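Local coordinates for protein possible marr-transcriptional regulator (Streptomyces coelicolor, PDB 4B8X) that probably binds DNA as a winged-helix transcriptional regulator of the MarR family, although its precise biological function is unknown, at residues Val27-Tyr38 / Val104-Met115; Leu44-Met54 / Thr93-Arg102. One frame throughout, in Å; residues are numbered along the deposited sequence.

Contact 1: Val27-Tyr38 / Val104-Met115; sequences VVKPYGLTFARY and VVEAATRDLMAM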
loop_
_atom_site.group_PDB
_atom_site.type_symbol
_atom_site.label_atom_id
_atom_site.label_comp_id
_atom_site.label_asym_id
_atom_site.label_seq_id
_atom_site.Cartn_x
_atom_site.Cartn_y
_atom_site.Cartn_z
ATOM N N VAL A 27 -10.595 -2.345 -11.909
ATOM C CA VAL A 27 -10.477 -2.418 -13.353
ATOM C C VAL A 27 -10.014 -3.820 -13.797
ATOM O O VAL A 27 -10.439 -4.310 -14.840
ATOM C CB VAL A 27 -9.517 -1.327 -13.882
ATOM C CG1 VAL A 27 -9.225 -1.517 -15.353
ATOM C CG2 VAL A 27 -10.061 0.074 -13.640
ATOM N N VAL A 28 -9.113 -4.451 -13.046
ATOM C CA VAL A 28 -8.565 -5.736 -13.485
ATOM C C VAL A 28 -9.330 -6.939 -12.950
ATOM O O VAL A 28 -9.133 -8.061 -13.433
ATOM C CB VAL A 28 -7.049 -5.872 -13.185
ATOM C CG1 VAL A 28 -6.277 -4.746 -13.854
ATOM C CG2 VAL A 28 -6.747 -5.914 -11.707
ATOM N N LYS A 29 -10.243 -6.720 -12.006
ATOM C CA LYS A 29 -11.073 -7.795 -11.451
ATOM C C LYS A 29 -11.851 -8.618 -12.505
ATOM O O LYS A 29 -11.876 -9.835 -12.385
ATOM C CB LYS A 29 -12.019 -7.244 -10.372
ATOM C CG LYS A 29 -12.814 -8.297 -9.604
ATOM C CD LYS A 29 -13.801 -7.654 -8.635
ATOM C CE LYS A 29 -14.728 -8.666 -7.973
ATOM N NZ LYS A 29 -14.043 -9.317 -6.825
ATOM N N PRO A 30 -12.426 -7.984 -13.543
ATOM C CA PRO A 30 -13.160 -8.786 -14.539
ATOM C C PRO A 30 -12.279 -9.784 -15.298
ATOM O O PRO A 30 -12.801 -10.740 -15.874
ATOM C CB PRO A 30 -13.731 -7.734 -15.488
ATOM C CG PRO A 30 -13.793 -6.492 -14.683
ATOM C CD PRO A 30 -12.633 -6.541 -13.744
ATOM N N TYR A 31 -10.965 -9.567 -15.300
ATOM C CA TYR A 31 -10.019 -10.506 -15.897
ATOM C C TYR A 31 -9.556 -11.603 -14.931
ATOM O O TYR A 31 -8.698 -12.418 -15.287
ATOM C CB TYR A 31 -8.804 -9.749 -16.422
ATOM C CG TYR A 31 -9.184 -8.734 -17.452
ATOM C CD1 TYR A 31 -9.464 -9.122 -18.746
ATOM C CD2 TYR A 31 -9.321 -7.387 -17.123
ATOM C CE1 TYR A 31 -9.846 -8.190 -19.697
ATOM C CE2 TYR A 31 -9.699 -6.447 -18.063
ATOM C CZ TYR A 31 -9.967 -6.861 -19.356
ATOM O OH TYR A 31 -10.343 -5.955 -20.312
ATOM N N GLY A 32 -10.106 -11.622 -13.719
ATOM C CA GLY A 32 -9.700 -12.582 -12.701
ATOM C C GLY A 32 -8.403 -12.201 -11.998
ATOM O O GLY A 32 -7.809 -13.016 -11.289
ATOM N N LEU A 33 -7.978 -10.951 -12.171
ATOM C CA LEU A 33 -6.704 -10.483 -11.635
ATOM C C LEU A 33 -6.904 -9.592 -10.432
ATOM O O LEU A 33 -7.964 -9.008 -10.269
ATOM C CB LEU A 33 -5.952 -9.649 -12.690
ATOM C CG LEU A 33 -5.576 -10.385 -13.978
ATOM C CD1 LEU A 33 -5.083 -9.394 -15.005
ATOM C CD2 LEU A 33 -4.534 -11.451 -13.706
ATOM N N THR A 34 -5.848 -9.486 -9.628
ATOM C CA THR A 34 -5.609 -8.342 -8.768
ATOM C C THR A 34 -4.508 -7.506 -9.400
ATOM O O THR A 34 -3.840 -7.959 -10.342
ATOM C CB THR A 34 -5.120 -8.799 -7.393
ATOM O OG1 THR A 34 -3.875 -9.498 -7.558
ATOM C CG2 THR A 34 -6.162 -9.666 -6.691
ATOM N N PHE A 35 -4.285 -6.301 -8.906
ATOM C CA PHE A 35 -3.270 -5.472 -9.510
ATOM C C PHE A 35 -1.901 -6.133 -9.386
ATOM O O PHE A 35 -1.092 -6.048 -10.295
ATOM C CB PHE A 35 -3.287 -4.056 -8.920
ATOM C CG PHE A 35 -2.503 -3.062 -9.728
ATOM C CD1 PHE A 35 -2.911 -2.730 -11.003
ATOM C CD2 PHE A 35 -1.400 -2.439 -9.215
ATOM C CE1 PHE A 35 -2.227 -1.813 -11.761
ATOM C CE2 PHE A 35 -0.691 -1.520 -9.967
ATOM C CZ PHE A 35 -1.114 -1.197 -11.240
ATOM N N ALA A 36 -1.649 -6.796 -8.258
ATOM C CA ALA A 36 -0.385 -7.496 -8.046
ATOM C C ALA A 36 -0.164 -8.568 -9.133
ATOM O O ALA A 36 0.948 -8.739 -9.654
ATOM C CB ALA A 36 -0.355 -8.126 -6.655
ATOM N N ARG A 37 -1.202 -9.307 -9.471
ATOM C CA ARG A 37 -1.071 -10.319 -10.512
ATOM C C ARG A 37 -0.891 -9.699 -11.895
ATOM O O ARG A 37 -0.121 -10.205 -12.715
ATOM C CB ARG A 37 -2.243 -11.299 -10.481
ATOM C CG ARG A 37 -2.274 -12.075 -9.165
ATOM C CD ARG A 37 -2.968 -13.417 -9.298
ATOM N NE ARG A 37 -4.424 -13.304 -9.427
ATOM C CZ ARG A 37 -5.275 -13.186 -8.408
ATOM N NH1 ARG A 37 -4.824 -13.064 -7.171
ATOM N NH2 ARG A 37 -6.577 -13.129 -8.638
ATOM N N TYR A 38 -1.572 -8.583 -12.136
ATOM C CA TYR A 38 -1.387 -7.815 -13.355
ATOM C C TYR A 38 0.066 -7.381 -13.486
ATOM O O TYR A 38 0.656 -7.526 -14.555
ATOM C CB TYR A 38 -2.355 -6.619 -13.351
ATOM C CG TYR A 38 -2.023 -5.591 -14.395
ATOM C CD1 TYR A 38 -2.418 -5.784 -15.718
ATOM C CD2 TYR A 38 -1.311 -4.449 -14.081
ATOM C CE1 TYR A 38 -2.083 -4.863 -16.683
ATOM C CE2 TYR A 38 -0.954 -3.522 -15.032
ATOM C CZ TYR A 38 -1.356 -3.720 -16.327
ATOM O OH TYR A 38 -1.015 -2.800 -17.266
ATOM N N VAL A 104 -4.735 -11.347 -22.092
ATOM C CA VAL A 104 -5.362 -10.742 -20.927
ATOM C C VAL A 104 -4.630 -9.481 -20.503
ATOM O O VAL A 104 -5.263 -8.442 -20.248
ATOM C CB VAL A 104 -5.470 -11.761 -19.770
ATOM C CG1 VAL A 104 -5.779 -11.064 -18.448
ATOM C CG2 VAL A 104 -6.474 -12.864 -20.127
ATOM N N VAL A 105 -3.305 -9.526 -20.454
ATOM C CA VAL A 105 -2.617 -8.349 -19.978
ATOM C C VAL A 105 -2.754 -7.190 -21.007
ATOM O O VAL A 105 -2.844 -6.040 -20.596
ATOM C CB VAL A 105 -1.171 -8.690 -19.545
ATOM C CG1 VAL A 105 -0.269 -8.872 -20.757
ATOM C CG2 VAL A 105 -0.604 -7.629 -18.616
ATOM N N GLU A 106 -2.829 -7.482 -22.308
ATOM C CA GLU A 106 -3.118 -6.460 -23.333
ATOM C C GLU A 106 -4.452 -5.765 -23.046
ATOM O O GLU A 106 -4.564 -4.536 -23.077
ATOM C CB GLU A 106 -3.157 -7.097 -24.736
ATOM C CG GLU A 106 -3.539 -6.134 -25.862
ATOM C CD GLU A 106 -3.759 -6.811 -27.222
ATOM O OE1 GLU A 106 -4.191 -7.983 -27.262
ATOM O OE2 GLU A 106 -3.528 -6.150 -28.258
ATOM N N ALA A 107 -5.471 -6.562 -22.808
ATOM C CA ALA A 107 -6.805 -6.045 -22.564
ATOM C C ALA A 107 -6.857 -5.244 -21.261
ATOM O O ALA A 107 -7.452 -4.151 -21.218
ATOM C CB ALA A 107 -7.816 -7.178 -22.556
ATOM N N ALA A 108 -6.245 -5.779 -20.204
ATOM C CA ALA A 108 -6.258 -5.084 -18.915
ATOM C C ALA A 108 -5.494 -3.751 -19.012
ATOM O O ALA A 108 -5.939 -2.749 -18.446
ATOM C CB ALA A 108 -5.661 -6.002 -17.849
ATOM N N THR A 109 -4.354 -3.743 -19.701
ATOM C CA THR A 109 -3.598 -2.509 -19.882
ATOM C C THR A 109 -4.394 -1.437 -20.619
ATOM O O THR A 109 -4.371 -0.268 -20.230
ATOM C CB THR A 109 -2.258 -2.769 -20.578
ATOM O OG1 THR A 109 -1.506 -3.661 -19.753
ATOM C CG2 THR A 109 -1.471 -1.473 -20.829
ATOM N N ARG A 110 -5.098 -1.831 -21.675
ATOM C CA ARG A 110 -5.918 -0.852 -22.391
ATOM C C ARG A 110 -6.976 -0.249 -21.474
ATOM O O ARG A 110 -7.173 0.963 -21.508
ATOM C CB ARG A 110 -6.589 -1.450 -23.621
ATOM C CG ARG A 110 -7.329 -0.440 -24.486
ATOM C CD ARG A 110 -8.726 -0.927 -24.844
ATOM N NE ARG A 110 -9.635 -0.773 -23.714
ATOM C CZ ARG A 110 -10.257 0.355 -23.400
ATOM N NH1 ARG A 110 -10.099 1.443 -24.158
ATOM N NH2 ARG A 110 -11.058 0.390 -22.342
ATOM N N ASP A 111 -7.617 -1.070 -20.644
ATOM C CA ASP A 111 -8.609 -0.552 -19.718
ATOM C C ASP A 111 -7.983 0.395 -18.682
ATOM O O ASP A 111 -8.540 1.458 -18.396
ATOM C CB ASP A 111 -9.312 -1.693 -18.985
ATOM C CG ASP A 111 -10.284 -2.481 -19.845
ATOM O OD1 ASP A 111 -10.538 -2.097 -21.003
ATOM O OD2 ASP A 111 -10.781 -3.501 -19.316
ATOM N N LEU A 112 -6.843 0.005 -18.105
ATOM C CA LEU A 112 -6.152 0.840 -17.105
ATOM C C LEU A 112 -5.721 2.176 -17.714
ATOM O O LEU A 112 -5.860 3.237 -17.095
ATOM C CB LEU A 112 -4.951 0.099 -16.504
ATOM C CG LEU A 112 -5.341 -1.056 -15.592
ATOM C CD1 LEU A 112 -4.198 -2.026 -15.476
ATOM C CD2 LEU A 112 -5.759 -0.499 -14.243
ATOM N N MET A 113 -5.196 2.127 -18.936
ATOM C CA MET A 113 -4.754 3.337 -19.645
ATOM C C MET A 113 -5.938 4.272 -19.873
ATOM O O MET A 113 -5.821 5.481 -19.738
ATOM C CB MET A 113 -4.110 2.984 -20.996
ATOM C CG MET A 113 -2.774 2.265 -20.896
ATOM S SD MET A 113 -1.399 3.321 -20.398
ATOM C CE MET A 113 -1.129 4.276 -21.882
ATOM N N ALA A 114 -7.071 3.690 -20.225
ATOM C CA ALA A 114 -8.271 4.480 -20.494
ATOM C C ALA A 114 -8.716 5.297 -19.256
ATOM O O ALA A 114 -9.287 6.373 -19.401
ATOM C CB ALA A 114 -9.406 3.579 -20.980
ATOM N N MET A 115 -8.481 4.787 -18.046
ATOM C CA MET A 115 -8.793 5.494 -16.803
ATOM C C MET A 115 -7.572 6.065 -16.080
ATOM O O MET A 115 -7.662 6.497 -14.939
ATOM C CB MET A 115 -9.649 4.630 -15.850
ATOM C CG MET A 115 -9.205 3.201 -15.563
ATOM S SD MET A 115 -7.862 3.087 -14.387
ATOM C CE MET A 115 -8.707 3.489 -12.858
HETATM O O HOH W 1 -12.077 -3.504 -16.892
#

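Contact 2: Leu44-Met54 / Thr93-Arg102; sequences LTFSKSGELPM and TLATITDKGR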
loop_
_atom_site.group_PDB
_atom_site.type_symbol
_atom_site.label_atom_id
_atom_site.label_comp_id
_atom_site.label_asym_id
_atom_site.label_seq_id
_atom_site.Cartn_x
_atom_site.Cartn_y
_atom_site.Cartn_z
ATOM N N LEU A 44 6.604 -10.033 -17.056
ATOM C CA LEU A 44 6.955 -11.111 -17.981
ATOM C C LEU A 44 6.949 -10.649 -19.450
ATOM O O LEU A 44 7.761 -11.099 -20.242
ATOM C CB LEU A 44 6.052 -12.321 -17.753
ATOM C CG LEU A 44 6.234 -13.021 -16.403
ATOM C CD1 LEU A 44 5.183 -14.107 -16.263
ATOM C CD2 LEU A 44 7.652 -13.578 -16.264
ATOM N N THR A 45 6.034 -9.754 -19.823
ATOM C CA THR A 45 5.974 -9.258 -21.194
ATOM C C THR A 45 7.146 -8.354 -21.566
ATOM O O THR A 45 7.288 -8.046 -22.743
ATOM C CB THR A 45 4.647 -8.558 -21.546
ATOM O OG1 THR A 45 4.531 -7.330 -20.819
ATOM C CG2 THR A 45 3.439 -9.437 -21.306
ATOM N N PHE A 46 7.985 -7.968 -20.596
ATOM C CA PHE A 46 9.218 -7.216 -20.865
ATOM C C PHE A 46 10.478 -8.062 -20.641
ATOM O O PHE A 46 11.592 -7.542 -20.681
ATOM C CB PHE A 46 9.254 -5.924 -20.042
ATOM C CG PHE A 46 8.363 -4.854 -20.577
ATOM C CD1 PHE A 46 8.728 -4.113 -21.681
ATOM C CD2 PHE A 46 7.130 -4.614 -19.998
ATOM C CE1 PHE A 46 7.891 -3.133 -22.174
ATOM C CE2 PHE A 46 6.270 -3.658 -20.520
ATOM C CZ PHE A 46 6.662 -2.906 -21.581
ATOM N N SER A 47 10.292 -9.364 -20.429
ATOM C CA SER A 47 11.384 -10.280 -20.160
ATOM C C SER A 47 11.616 -11.144 -21.386
ATOM O O SER A 47 10.669 -11.532 -22.081
ATOM C CB SER A 47 11.004 -11.146 -18.952
ATOM O OG SER A 47 10.755 -10.347 -17.795
ATOM N N LYS A 48 12.881 -11.483 -21.643
ATOM C CA LYS A 48 13.181 -12.339 -22.769
ATOM C C LYS A 48 12.363 -13.642 -22.688
ATOM O O LYS A 48 12.332 -14.334 -21.627
ATOM C CB LYS A 48 14.687 -12.661 -22.852
ATOM C CG LYS A 48 15.044 -13.456 -24.112
ATOM C CD LYS A 48 16.537 -13.631 -24.322
ATOM C CE LYS A 48 16.813 -14.420 -25.602
ATOM N N SER A 49 11.764 -14.016 -23.826
ATOM C CA SER A 49 10.920 -15.209 -23.987
ATOM C C SER A 49 9.700 -15.248 -23.065
ATOM O O SER A 49 9.044 -16.272 -22.916
ATOM C CB SER A 49 11.730 -16.487 -23.818
ATOM O OG SER A 49 12.810 -16.522 -24.729
ATOM N N GLY A 50 9.386 -14.134 -22.444
ATOM C CA GLY A 50 8.269 -14.073 -21.519
ATOM C C GLY A 50 8.460 -14.879 -20.252
ATOM O O GLY A 50 7.468 -15.233 -19.606
ATOM N N GLU A 51 9.726 -15.078 -19.875
ATOM C CA GLU A 51 10.073 -15.990 -18.783
ATOM C C GLU A 51 11.004 -15.318 -17.771
ATOM O O GLU A 51 11.889 -14.548 -18.138
ATOM C CB GLU A 51 10.717 -17.291 -19.343
ATOM C CG GLU A 51 12.168 -17.110 -19.813
ATOM C CD GLU A 51 12.941 -18.399 -20.100
ATOM O OE1 GLU A 51 12.364 -19.358 -20.632
ATOM O OE2 GLU A 51 14.156 -18.445 -19.797
ATOM N N LEU A 52 10.800 -15.618 -16.498
ATOM C CA LEU A 52 11.709 -15.181 -15.433
ATOM C C LEU A 52 11.760 -16.210 -14.325
ATOM O O LEU A 52 10.739 -16.828 -14.010
ATOM C CB LEU A 52 11.249 -13.878 -14.794
ATOM C CG LEU A 52 11.627 -12.551 -15.420
ATOM C CD1 LEU A 52 11.183 -11.485 -14.418
ATOM C CD2 LEU A 52 13.109 -12.403 -15.744
ATOM N N PRO A 53 12.912 -16.344 -13.664
ATOM C CA PRO A 53 12.923 -17.140 -12.438
ATOM C C PRO A 53 12.052 -16.480 -11.359
ATOM O O PRO A 53 11.994 -15.245 -11.276
ATOM C CB PRO A 53 14.396 -17.125 -12.013
ATOM C CG PRO A 53 15.158 -16.748 -13.247
ATOM C CD PRO A 53 14.253 -15.836 -14.010
ATOM N N MET A 54 11.414 -17.292 -10.532
ATOM C CA MET A 54 10.537 -16.747 -9.518
ATOM C C MET A 54 11.319 -15.870 -8.516
ATOM O O MET A 54 10.769 -14.873 -8.017
ATOM C CB MET A 54 9.697 -17.865 -8.877
ATOM C CG MET A 54 8.689 -18.459 -9.859
ATOM S SD MET A 54 7.760 -19.882 -9.254
ATOM C CE MET A 54 6.846 -19.103 -7.925
ATOM N N THR A 93 12.714 -22.113 -10.171
ATOM C CA THR A 93 11.561 -22.347 -11.020
ATOM C C THR A 93 11.382 -21.150 -11.922
ATOM O O THR A 93 11.508 -20.015 -11.471
ATOM C CB THR A 93 10.275 -22.493 -10.186
ATOM O OG1 THR A 93 10.425 -23.580 -9.269
ATOM C CG2 THR A 93 9.057 -22.746 -11.066
ATOM N N LEU A 94 11.111 -21.424 -13.195
ATOM C CA LEU A 94 10.804 -20.383 -14.177
ATOM C C LEU A 94 9.292 -20.251 -14.380
ATOM O O LEU A 94 8.577 -21.251 -14.486
ATOM C CB LEU A 94 11.418 -20.771 -15.522
ATOM C CG LEU A 94 12.929 -20.850 -15.638
ATOM C CD1 LEU A 94 13.285 -21.326 -17.038
ATOM C CD2 LEU A 94 13.570 -19.507 -15.338
ATOM N N ALA A 95 8.825 -19.006 -14.416
ATOM C CA ALA A 95 7.461 -18.676 -14.776
ATOM C C ALA A 95 7.443 -18.058 -16.180
ATOM O O ALA A 95 8.233 -17.170 -16.443
ATOM C CB ALA A 95 6.848 -17.715 -13.762
ATOM N N THR A 96 6.570 -18.545 -17.064
ATOM C CA THR A 96 6.496 -18.094 -18.455
ATOM C C THR A 96 5.059 -17.686 -18.761
ATOM O O THR A 96 4.140 -18.446 -18.517
ATOM C CB THR A 96 6.922 -19.215 -19.417
ATOM O OG1 THR A 96 8.191 -19.754 -19.014
ATOM C CG2 THR A 96 6.980 -18.688 -20.847
ATOM N N ILE A 97 4.871 -16.487 -19.321
ATOM C CA ILE A 97 3.526 -16.052 -19.700
ATOM C C ILE A 97 3.051 -16.834 -20.917
ATOM O O ILE A 97 3.818 -17.068 -21.856
ATOM C CB ILE A 97 3.487 -14.522 -19.943
ATOM C CG1 ILE A 97 2.056 -14.004 -20.040
ATOM C CG2 ILE A 97 4.338 -14.140 -21.153
ATOM C CD1 ILE A 97 1.977 -12.487 -20.025
ATOM N N THR A 98 1.789 -17.242 -20.885
ATOM C CA THR A 98 1.180 -17.979 -21.970
ATOM C C THR A 98 0.573 -16.991 -22.985
ATOM O O THR A 98 0.432 -15.803 -22.711
ATOM C CB THR A 98 0.070 -18.898 -21.466
ATOM O OG1 THR A 98 -1.015 -18.095 -20.968
ATOM C CG2 THR A 98 0.585 -19.868 -20.372
ATOM N N ASP A 99 0.197 -17.487 -24.148
ATOM C CA ASP A 99 -0.525 -16.645 -25.105
ATOM C C ASP A 99 -1.832 -16.067 -24.525
ATOM O O ASP A 99 -2.146 -14.900 -24.751
ATOM C CB ASP A 99 -0.810 -17.405 -26.414
ATOM C CG ASP A 99 0.433 -17.637 -27.256
ATOM O OD1 ASP A 99 1.510 -17.072 -26.969
ATOM O OD2 ASP A 99 0.319 -18.402 -28.230
ATOM N N LYS A 100 -2.564 -16.861 -23.745
ATOM C CA LYS A 100 -3.761 -16.356 -23.069
ATOM C C LYS A 100 -3.369 -15.239 -22.085
ATOM O O LYS A 100 -4.033 -14.207 -22.007
ATOM C CB LYS A 100 -4.499 -17.494 -22.361
ATOM C CG LYS A 100 -5.777 -17.030 -21.689
ATOM C CD LYS A 100 -6.447 -18.179 -20.953
ATOM C CE LYS A 100 -7.777 -17.784 -20.324
ATOM N NZ LYS A 100 -8.304 -18.798 -19.348
ATOM N N GLY A 101 -2.265 -15.434 -21.360
ATOM C CA GLY A 101 -1.727 -14.398 -20.478
ATOM C C GLY A 101 -1.443 -13.099 -21.200
ATOM O O GLY A 101 -1.757 -12.007 -20.708
ATOM N N ARG A 102 -0.827 -13.201 -22.371
ATOM C CA ARG A 102 -0.525 -12.022 -23.188
ATOM C C ARG A 102 -1.803 -11.314 -23.625
ATOM O O ARG A 102 -1.872 -10.092 -23.595
ATOM C CB ARG A 102 0.327 -12.440 -24.394
ATOM C CG ARG A 102 1.718 -12.901 -23.997
ATOM C CD ARG A 102 2.573 -13.230 -25.211
ATOM N NE ARG A 102 3.872 -13.790 -24.858
ATOM C CZ ARG A 102 4.931 -13.081 -24.462
ATOM N NH1 ARG A 102 4.876 -11.756 -24.338
ATOM N NH2 ARG A 102 6.086 -13.690 -24.192
HETATM O O HOH W 2 7.579 -11.377 -23.404
HETATM O O HOH W 3 7.395 -10.059 -24.538
HETATM O O HOH W 4 6.129 -16.494 -23.393
#

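Contact 1: Val27-Tyr38 / Val104-Met115
Y38 and L112 interlock at the tight end of this contact. The Y38 ring fits as a knob among V105, A108, T109 and L112. CD1 of L112 lies over one face of that ring, 3.6 Å from its centroid, in a CH-pi contact. L112 is itself a knob among V27, V28, F35 and Y38. With its CG anti to the backbone N (chi1 166°), Y38 carries its ring across to helix 99-114. There OG1 of T109 sits at the ring edge, near its plane, 2.7 Å from Y38 OH. V24 of helix 5-28 and F117 also touch L112.

The other side is looser and wetter. The Y31 ring turns one face to A108 N, and CB of A107 is 3.6 Å from CE1. Its OH donates to OD2 of D111 at 2.7 Å, meeting the oxygen from above the carboxylate plane. A water donates to the same OD2 and to the backbone O of V27. Replacing D111 by an alanine is likely to leave the Y31 hydroxyl without its acceptor and the water on V27 O without its second partner. V27 meets M115 tip to tip nearby, CG2 to CE at 3.8 Å.

The packed side is thus mainly apolar but includes the Y38 and T109 hydroxyl pair. A single hydroxyl-to-carboxylate bond, with a water on the same oxygen, ties the outer side.

Contact 2: Leu44-Met54 / Thr93-Arg102
I97 and T45 touch where strand 93-97 runs out beside helix 35-45. CG1 of I97 is anti to the backbone N (chi1 -168°), which carries CD1 to 3.6 Å from CG2 of T45, the two side chains crossing at a slant. L44 and I97 run antiparallel alongside one another, CB to CB at 4.0 Å.

R102 reaches the turn that leads into strand 51-53. Its chain is extended from CG to NE, and this brings NH2 to 3.5 Å from CA of G50. Within 93-102, CG2 of I97 lies over the centre of the R102 guanidinium, 3.4 Å from its plane. A side chain on G50 would run into both R102 and I97. Water probably links the guanidinium to backbone oxygens of 44-54, T45 O among them.

Farther along, the strands pair antiparallel. L52 and A95 form the hydrogen-bonded pair, with A95 N to L52 O at 2.9 Å and an angle of 171°. The bonds from I97 N to G50 O and from M54 N to T93 O extend the ladder. The P53 ring and the L94 chain project together from the same face of the sheet, CG of P53 to CD2 of L94 at 3.8 Å.

Strand 93-97 is the middle strand of the winged-helix sheet, between 51-53 and 81-85. Helix 65-77 packs on M54 and A95 through V72, and V81 of strand 81-85 touches L44 and A95.

Overall arrangement
Both contacts use helices 35-45 and 99-114, at different points along them. Their centres lie about 17 Å apart, and they appear to meet where V105, modelled in two positions, packs on T45. Each is partly buried. Contact 1 is the nearer to the centre of the chain, about 10 Å against 14 Å. It joins the end of helix 5-28, the turn after it and helix 35-45 to helix 99-114, mainly through side chains: a largely apolar interior holding one hydroxyl pair, and a tyrosine-carboxylate bond at the margin. Contact 2 relies on backbone hydrogen bonds between strands, with an arginine at one end. M7 of the second subunit packs on M113, beside contact 1; contact 2 touches no other chain of the assembly.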